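N-acetyl-beta-D glucosaminidase (Rhizomucor miehei CAU432, PDB 4ZM6) joins a family 3 beta-N-acetylglucosaminidase to a GCN5-related acetyltransferase region that binds acetyl-CoA, and so probably both hydrolyses N-acetylglucosaminides and N-acetylates glucosamine. Local coordinates at residues A[95-100]-A[112-117]; A[164-169]-A[176-181]; A[215-218]-A[224-227]. All blocks are in the same frame, centred on the assembly; numbering follows the deposited sequence.

All three contacts lie in the N-terminal family 3 glycosidase domain, and none has a hydrogen bond running between its two segments. Contacts 1 and 2 are fully buried; contact 3 is only partly so. Helix 155-171 ties them together: it supplies half of contact 2, A115 of contact 1 packs on it at Q165 and Y169, and P225 of contact 3 rests on its V166. Contact 1 sets a loop on a helix with aliphatic branches, contact 2 sets a helix on the chain entering a barrel strand and admits a threonine hydroxyl, and contact 3, at a helix end, is governed by backbone carbonyls meeting a cysteine and a proline.

Contact 1: residues A[95-100]-A[112-117]; sequences YLPGNM and RNVAMA
L96 and P97, on the loop that runs into helix 99-105, lie against one flank of helix 108-125, where V114 and A117 meet them. Starting at R112, the helix first shows its far side: the guanidinium bends over to N113, whose OD1 sits in the guanidinium plane 2.9 Å from R112 NH2, while R112 NE adds a weak second bond. N113 ND2 in turn bonds the carbonyl of K677, so this polar pair faces the acetyltransferase part of the chain, not the loop. V114 is the hub of the contact. With CG1 anti to the backbone N (chi1 165°), it uses both methyls: CG1 touches L96 CB at 3.8 Å and also lies near P97 O, and CG2 meets P97 CD at 4.2 Å. A115 points away and packs on Y169 of helix 155-171. Three residues after V114, A117 comes round to the same flank, and its CB receives the tip of L96, with CD1 3.9 Å away. L96 thus slants across the helix flank, its CB beside V114 and its CD1 beside A117. Helix 357-368 covers the same seam: S364 touches L96, L367 touches V114 and H360 touches A117. Since helix 108-125 leads on to the parallel strand 129-130 beside 76-79, this is loop-on-helix packing on the outer layer of a TIM-type beta/alpha barrel, as in family 3 glycosidases.

Contact 2: residues A[164-169]-A[176-181]; sequences AQVEGY and TSIKHF
The last turns of helix 155-171 come closest to the incoming strand where V166 and T176 face each other, their CA atoms 6.4 Å apart. This is one alpha-beta step of the TIM-type barrel: the helix packs on the outside of the barrel, the chain turns, and strand 178-181 enters the sheet beside 227-230. Contact is made by the methyls of V166, by Y169 and by two side chains of the following segment. V166 stands across T176 at about a right angle and uses both methyls: CG1 lies 3.8 Å from T176 OG1, and CG2 lies 3.8 Å from I178 CG2. T176 has a chi1 of 58°, which places OG1 between N and the carbonyl carbon and leaves CG2 to reach Y169. Beyond I178, with a cis peptide before H180, K179 and H180 begin a sequence that matches the Lys-His-Phe-Pro-Gly-His-Gly motif, whose first two residues probably line the sugar site here, as in NagZ-like relatives. K179 NZ makes salt bridges with D80 and E82, so the strand faces inward to charge on one side and outward to the helix through I178. The Y169 side chain also reaches I118 of helix 108-125. The methyl CG2 of T176 packs beside the root of that tyrosine, 3.5 Å from Y169 CB and 4.1 Å from its CD2.

Contact 3: residues A[215-218]-A[224-227]; sequences KALE and CPTS
Helix 211-217 runs out just where the chain returns from a five-residue loop, so that A216 and C224 stand with their CA atoms 5.4 Å apart. The two backbones share no hydrogen bond; instead the carbonyls of the last helical turn look toward carbon and sulfur on the returning segment. A216 O takes a CA-H...O contact from C224 CA at 3.6 Å, with an angle of 151° at the hydrogen, and P225 CD lies against the same oxygen at 3.4 Å. C224 extends SG anti to its own nitrogen (chi1 179°), which sets the sulfur near both carbonyls, 3.6 Å from L217 O and 3.8 Å from A216 O. The proline ring then fills the side of the helix end: its CD lies 3.9 Å from A216 CB, and its CG makes a looser contact with L217 CD2 at 4.5 Å. L217 sets out from the helix away from the returning segment, and only the tip of its side chain bends back to brush the ring. P225 also touches V166 of helix 155-171 and I178 of strand 178-181, and A216 rests on I178, so the proline lies where two helices and a strand meet. Just beyond, T226 OG1 hydrogen-bonds the backbone N of T176. Strand 178-181, helix 211-217 and parallel strand 227-230 form a beta-alpha-beta crossover, and this contact closes its return loop in the TIM-type barrel.

Contact 1: residues A[95-100]-A[112-117]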
loop_
_atom_site.group_PDB
_atom_site.type_symbol
_atom_site.label_atom_id
_atom_site.label_comp_id
_atom_site.label_asym_id
_atom_site.label_seq_id
_atom_site.Cartn_x
_atom_site.Cartn_y
_atom_site.Cartn_z
ATOM N N TYR A 95 15.777 -12.810 -29.671
ATOM C CA TYR A 95 15.723 -13.369 -28.320
ATOM C C TYR A 95 15.880 -12.235 -27.309
ATOM O O TYR A 95 16.947 -11.633 -27.206
ATOM C CB TYR A 95 16.845 -14.397 -28.088
ATOM C CG TYR A 95 16.643 -15.723 -28.783
ATOM C CD1 TYR A 95 15.753 -16.660 -28.277
ATOM C CD2 TYR A 95 17.349 -16.046 -29.939
ATOM C CE1 TYR A 95 15.556 -17.878 -28.909
ATOM C CE2 TYR A 95 17.162 -17.260 -30.577
ATOM C CZ TYR A 95 16.264 -18.175 -30.057
ATOM O OH TYR A 95 16.064 -19.386 -30.683
ATOM N N LEU A 96 14.819 -11.938 -26.571
ATOM C CA LEU A 96 14.904 -10.990 -25.461
ATOM C C LEU A 96 14.475 -11.692 -24.173
ATOM O O LEU A 96 13.682 -12.637 -24.216
ATOM C CB LEU A 96 14.038 -9.755 -25.727
ATOM C CG LEU A 96 14.453 -8.916 -26.941
ATOM C CD1 LEU A 96 13.309 -8.013 -27.381
ATOM C CD2 LEU A 96 15.711 -8.108 -26.654
ATOM N N PRO A 97 15.003 -11.240 -23.023
ATOM C CA PRO A 97 14.778 -11.911 -21.738
ATOM C C PRO A 97 13.317 -12.238 -21.430
ATOM O O PRO A 97 12.454 -11.368 -21.529
ATOM C CB PRO A 97 15.311 -10.903 -20.725
ATOM C CG PRO A 97 16.366 -10.163 -21.462
ATOM C CD PRO A 97 15.875 -10.059 -22.875
ATOM N N GLY A 98 13.059 -13.493 -21.070
ATOM C CA GLY A 98 11.751 -13.922 -20.585
ATOM C C GLY A 98 11.525 -13.479 -19.158
ATOM O O GLY A 98 12.372 -12.815 -18.561
ATOM N N ASN A 99 10.393 -13.872 -18.595
ATOM C CA ASN A 99 9.931 -13.268 -17.353
ATOM C C ASN A 99 10.899 -13.345 -16.163
ATOM O O ASN A 99 11.385 -12.308 -15.721
ATOM C CB ASN A 99 8.529 -13.783 -16.987
ATOM C CG ASN A 99 7.415 -13.040 -17.727
ATOM O OD1 ASN A 99 7.637 -12.428 -18.777
ATOM N ND2 ASN A 99 6.207 -13.089 -17.177
ATOM N N MET A 100 11.202 -14.529 -15.639
ATOM C CA MET A 100 12.056 -14.589 -14.444
ATOM C C MET A 100 13.439 -13.982 -14.699
ATOM O O MET A 100 14.055 -13.430 -13.790
ATOM C CB MET A 100 12.201 -16.010 -13.893
ATOM C CG MET A 100 12.742 -16.038 -12.465
ATOM S SD MET A 100 12.665 -17.647 -11.645
ATOM C CE MET A 100 10.896 -17.892 -11.525
ATOM N N ARG A 112 9.750 -3.180 -19.831
ATOM C CA ARG A 112 8.881 -2.348 -20.666
ATOM C C ARG A 112 9.458 -2.299 -22.065
ATOM O O ARG A 112 8.756 -2.559 -23.042
ATOM C CB ARG A 112 8.761 -0.927 -20.101
ATOM C CG ARG A 112 7.857 0.010 -20.902
ATOM C CD ARG A 112 8.219 1.473 -20.675
ATOM N NE ARG A 112 9.556 1.798 -21.179
ATOM C CZ ARG A 112 10.212 2.934 -20.934
ATOM N NH1 ARG A 112 9.667 3.895 -20.190
ATOM N NH2 ARG A 112 11.425 3.117 -21.439
ATOM N N ASN A 113 10.748 -1.985 -22.142
ATOM C CA ASN A 113 11.446 -1.918 -23.418
ATOM C C ASN A 113 11.414 -3.224 -24.190
ATOM O O ASN A 113 11.233 -3.223 -25.408
ATOM C CB ASN A 113 12.887 -1.455 -23.210
ATOM C CG ASN A 113 12.965 0.000 -22.795
ATOM O OD1 ASN A 113 12.087 0.801 -23.131
ATOM N ND2 ASN A 113 14.006 0.351 -22.058
ATOM N N VAL A 114 11.579 -4.339 -23.487
ATOM C CA VAL A 114 11.497 -5.648 -24.133
ATOM C C VAL A 114 10.140 -5.814 -24.810
ATOM O O VAL A 114 10.070 -6.223 -25.964
ATOM C CB VAL A 114 11.756 -6.793 -23.136
ATOM C CG1 VAL A 114 11.306 -8.128 -23.704
ATOM C CG2 VAL A 114 13.233 -6.846 -22.788
ATOM N N ALA A 115 9.070 -5.478 -24.096
ATOM C CA ALA A 115 7.724 -5.612 -24.634
ATOM C C ALA A 115 7.497 -4.691 -25.840
ATOM O O ALA A 115 6.851 -5.081 -26.813
ATOM C CB ALA A 115 6.693 -5.343 -23.548
ATOM N N MET A 116 8.036 -3.476 -25.772
ATOM C CA MET A 116 7.927 -2.522 -26.871
ATOM C C MET A 116 8.622 -3.074 -28.106
ATOM O O MET A 116 8.045 -3.088 -29.192
ATOM C CB MET A 116 8.560 -1.182 -26.495
ATOM C CG MET A 116 7.826 -0.425 -25.403
ATOM S SD MET A 116 8.709 1.069 -24.916
ATOM C CE MET A 116 8.145 2.180 -26.203
ATOM N N ALA A 117 9.861 -3.525 -27.922
ATOM C CA ALA A 117 10.657 -4.127 -28.993
ATOM C C ALA A 117 9.960 -5.327 -29.639
ATOM O O ALA A 117 10.005 -5.495 -30.861
ATOM C CB ALA A 117 12.013 -4.546 -28.456
#

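Contact 2: residues A[164-169]-A[176-181]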
loop_
_atom_site.group_PDB
_atom_site.type_symbol
_atom_site.label_atom_id
_atom_site.label_comp_id
_atom_site.label_asym_id
_atom_site.label_seq_id
_atom_site.Cartn_x
_atom_site.Cartn_y
_atom_site.Cartn_z
ATOM N N ALA A 164 4.539 -3.073 -16.472
ATOM C CA ALA A 164 5.520 -2.507 -17.384
ATOM C C ALA A 164 5.418 -3.116 -18.771
ATOM O O ALA A 164 5.542 -2.407 -19.768
ATOM C CB ALA A 164 6.921 -2.701 -16.831
ATOM N N GLN A 165 5.193 -4.427 -18.827
ATOM C CA GLN A 165 5.129 -5.152 -20.096
ATOM C C GLN A 165 3.793 -4.940 -20.799
ATOM O O GLN A 165 3.756 -4.776 -22.016
ATOM C CB GLN A 165 5.396 -6.644 -19.888
ATOM C CG GLN A 165 6.846 -6.965 -19.555
ATOM C CD GLN A 165 7.306 -8.297 -20.127
ATOM O OE1 GLN A 165 6.646 -9.324 -19.960
ATOM N NE2 GLN A 165 8.444 -8.284 -20.814
ATOM N N VAL A 166 2.705 -4.943 -20.034
ATOM C CA VAL A 166 1.388 -4.593 -20.566
ATOM C C VAL A 166 1.433 -3.205 -21.214
ATOM O O VAL A 166 0.923 -3.014 -22.315
ATOM C CB VAL A 166 0.310 -4.621 -19.466
ATOM C CG1 VAL A 166 -0.995 -4.010 -19.963
ATOM C CG2 VAL A 166 0.085 -6.050 -18.984
ATOM N N GLU A 167 2.045 -2.241 -20.532
ATOM C CA GLU A 167 2.320 -0.944 -21.139
ATOM C C GLU A 167 3.114 -1.153 -22.425
ATOM O O GLU A 167 2.652 -0.807 -23.505
ATOM C CB GLU A 167 3.087 -0.017 -20.175
ATOM C CG GLU A 167 3.765 1.176 -20.849
ATOM C CD GLU A 167 4.224 2.253 -19.880
ATOM O OE1 GLU A 167 4.940 3.176 -20.312
ATOM O OE2 GLU A 167 3.876 2.193 -18.688
ATOM N N GLY A 168 4.296 -1.744 -22.302
ATOM C CA GLY A 168 5.194 -1.927 -23.442
ATOM C C GLY A 168 4.531 -2.515 -24.676
ATOM O O GLY A 168 4.665 -1.975 -25.776
ATOM N N TYR A 169 3.810 -3.618 -24.489
ATOM C CA TYR A 169 3.157 -4.306 -25.599
ATOM C C TYR A 169 2.097 -3.430 -26.232
ATOM O O TYR A 169 2.083 -3.256 -27.447
ATOM C CB TYR A 169 2.510 -5.620 -25.139
ATOM C CG TYR A 169 3.483 -6.734 -24.810
ATOM C CD1 TYR A 169 4.457 -7.132 -25.720
ATOM C CD2 TYR A 169 3.406 -7.413 -23.601
ATOM C CE1 TYR A 169 5.337 -8.162 -25.423
ATOM C CE2 TYR A 169 4.285 -8.441 -23.292
ATOM C CZ TYR A 169 5.247 -8.815 -24.204
ATOM O OH TYR A 169 6.116 -9.839 -23.894
ATOM N N THR A 176 -3.173 -7.303 -25.232
ATOM C CA THR A 176 -2.569 -8.137 -24.190
ATOM C C THR A 176 -3.586 -9.001 -23.451
ATOM O O THR A 176 -4.795 -8.798 -23.548
ATOM C CB THR A 176 -1.785 -7.295 -23.155
ATOM O OG1 THR A 176 -2.647 -6.319 -22.552
ATOM C CG2 THR A 176 -0.605 -6.598 -23.813
ATOM N N SER A 177 -3.061 -9.978 -22.722
ATOM C CA SER A 177 -3.858 -10.865 -21.890
ATOM C C SER A 177 -3.020 -11.249 -20.692
ATOM O O SER A 177 -2.049 -11.994 -20.820
ATOM C CB SER A 177 -4.265 -12.124 -22.651
ATOM O OG SER A 177 -5.097 -11.806 -23.747
ATOM N N ILE A 178 -3.376 -10.714 -19.529
ATOM C CA ILE A 178 -2.709 -11.108 -18.298
ATOM C C ILE A 178 -3.251 -12.479 -17.881
ATOM O O ILE A 178 -4.466 -12.718 -17.924
ATOM C CB ILE A 178 -2.829 -10.047 -17.175
ATOM C CG1 ILE A 178 -4.275 -9.626 -16.925
ATOM C CG2 ILE A 178 -2.007 -8.820 -17.534
ATOM C CD1 ILE A 178 -4.471 -8.934 -15.599
ATOM N N LYS A 179 -2.345 -13.381 -17.513
ATOM C CA LYS A 179 -2.704 -14.766 -17.235
ATOM C C LYS A 179 -1.829 -15.349 -16.137
ATOM O O LYS A 179 -0.736 -14.843 -15.907
ATOM C CB LYS A 179 -2.553 -15.597 -18.507
ATOM C CG LYS A 179 -1.287 -15.322 -19.300
ATOM C CD LYS A 179 -0.920 -16.508 -20.183
ATOM C CE LYS A 179 -0.220 -16.068 -21.457
ATOM N NZ LYS A 179 0.590 -17.147 -22.086
ATOM N N HIS A 180 -2.269 -16.414 -15.459
ATOM C CA HIS A 180 -3.521 -17.130 -15.716
ATOM C C HIS A 180 -4.436 -16.942 -14.525
ATOM O O HIS A 180 -4.167 -17.475 -13.446
ATOM C CB HIS A 180 -3.251 -18.625 -15.891
ATOM C CG HIS A 180 -2.247 -18.939 -16.950
ATOM N ND1 HIS A 180 -2.603 -19.306 -18.229
ATOM C CD2 HIS A 180 -0.896 -18.929 -16.924
ATOM C CE1 HIS A 180 -1.513 -19.520 -18.943
ATOM N NE2 HIS A 180 -0.463 -19.295 -18.175
ATOM N N PHE A 181 -5.514 -16.192 -14.716
ATOM C CA PHE A 181 -6.405 -15.856 -13.615
ATOM C C PHE A 181 -7.028 -17.133 -13.060
ATOM O O PHE A 181 -7.444 -17.992 -13.838
ATOM C CB PHE A 181 -7.494 -14.892 -14.094
ATOM C CG PHE A 181 -8.297 -14.281 -12.984
ATOM C CD1 PHE A 181 -7.847 -13.140 -12.331
ATOM C CD2 PHE A 181 -9.502 -14.844 -12.590
ATOM C CE1 PHE A 181 -8.583 -12.568 -11.304
ATOM C CE2 PHE A 181 -10.246 -14.279 -11.568
ATOM C CZ PHE A 181 -9.786 -13.139 -10.923
#

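Contact 3: residues A[215-218]-A[224-227]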
loop_
_atom_site.group_PDB
_atom_site.type_symbol
_atom_site.label_atom_id
_atom_site.label_comp_id
_atom_site.label_asym_id
_atom_site.label_seq_id
_atom_site.Cartn_x
_atom_site.Cartn_y
_atom_site.Cartn_z
ATOM N N LYS A 215 -3.439 -5.091 -9.270
ATOM C CA LYS A 215 -2.644 -3.921 -9.603
ATOM C C LYS A 215 -2.751 -3.564 -11.087
ATOM O O LYS A 215 -2.795 -2.388 -11.440
ATOM C CB LYS A 215 -1.187 -4.131 -9.186
ATOM C CG LYS A 215 -0.316 -2.890 -9.324
ATOM C CD LYS A 215 0.705 -2.777 -8.195
ATOM C CE LYS A 215 1.883 -1.883 -8.570
ATOM N NZ LYS A 215 2.966 -2.596 -9.311
ATOM N N ALA A 216 -2.818 -4.575 -11.946
ATOM C CA ALA A 216 -2.961 -4.355 -13.383
ATOM C C ALA A 216 -4.323 -3.751 -13.705
ATOM O O ALA A 216 -4.409 -2.747 -14.415
ATOM C CB ALA A 216 -2.764 -5.658 -14.139
ATOM N N LEU A 217 -5.381 -4.351 -13.169
ATOM C CA LEU A 217 -6.743 -3.855 -13.389
ATOM C C LEU A 217 -6.924 -2.406 -12.930
ATOM O O LEU A 217 -7.658 -1.644 -13.554
ATOM C CB LEU A 217 -7.767 -4.745 -12.679
ATOM C CG LEU A 217 -7.858 -6.213 -13.120
ATOM C CD1 LEU A 217 -9.013 -6.912 -12.411
ATOM C CD2 LEU A 217 -7.995 -6.333 -14.630
ATOM N N GLU A 218 -6.244 -2.031 -11.848
ATOM C CA GLU A 218 -6.329 -0.675 -11.301
ATOM C C GLU A 218 -5.381 0.339 -11.958
ATOM O O GLU A 218 -5.413 1.517 -11.610
ATOM C CB GLU A 218 -6.056 -0.700 -9.797
ATOM C CG GLU A 218 -7.168 -1.326 -8.973
ATOM C CD GLU A 218 -6.905 -1.240 -7.480
ATOM O OE1 GLU A 218 -7.852 -1.447 -6.692
ATOM O OE2 GLU A 218 -5.747 -0.965 -7.099
ATOM N N CYS A 224 -3.017 -0.576 -18.061
ATOM C CA CYS A 224 -4.137 -1.461 -17.750
ATOM C C CYS A 224 -4.359 -2.388 -18.938
ATOM O O CYS A 224 -4.417 -1.918 -20.077
ATOM C CB CYS A 224 -5.407 -0.665 -17.467
ATOM S SG CYS A 224 -6.851 -1.698 -17.109
ATOM N N PRO A 225 -4.477 -3.706 -18.686
ATOM C CA PRO A 225 -4.562 -4.643 -19.802
ATOM C C PRO A 225 -5.922 -4.614 -20.483
ATOM O O PRO A 225 -6.918 -4.229 -19.868
ATOM C CB PRO A 225 -4.309 -5.998 -19.144
ATOM C CG PRO A 225 -4.796 -5.830 -17.751
ATOM C CD PRO A 225 -4.569 -4.392 -17.385
ATOM N N THR A 226 -5.952 -5.054 -21.736
ATOM C CA THR A 226 -7.142 -4.973 -22.571
ATOM C C THR A 226 -7.937 -6.269 -22.518
ATOM O O THR A 226 -9.112 -6.283 -22.883
ATOM C CB THR A 226 -6.783 -4.647 -24.032
ATOM O OG1 THR A 226 -5.710 -5.486 -24.476
ATOM C CG2 THR A 226 -6.371 -3.192 -24.164
ATOM N N SER A 227 -7.294 -7.352 -22.076
ATOM C CA SER A 227 -7.985 -8.609 -21.812
ATOM C C SER A 227 -7.362 -9.370 -20.636
ATOM O O SER A 227 -6.220 -9.118 -20.242
ATOM C CB SER A 227 -7.996 -9.496 -23.062
ATOM O OG SER A 227 -6.802 -10.250 -23.177
#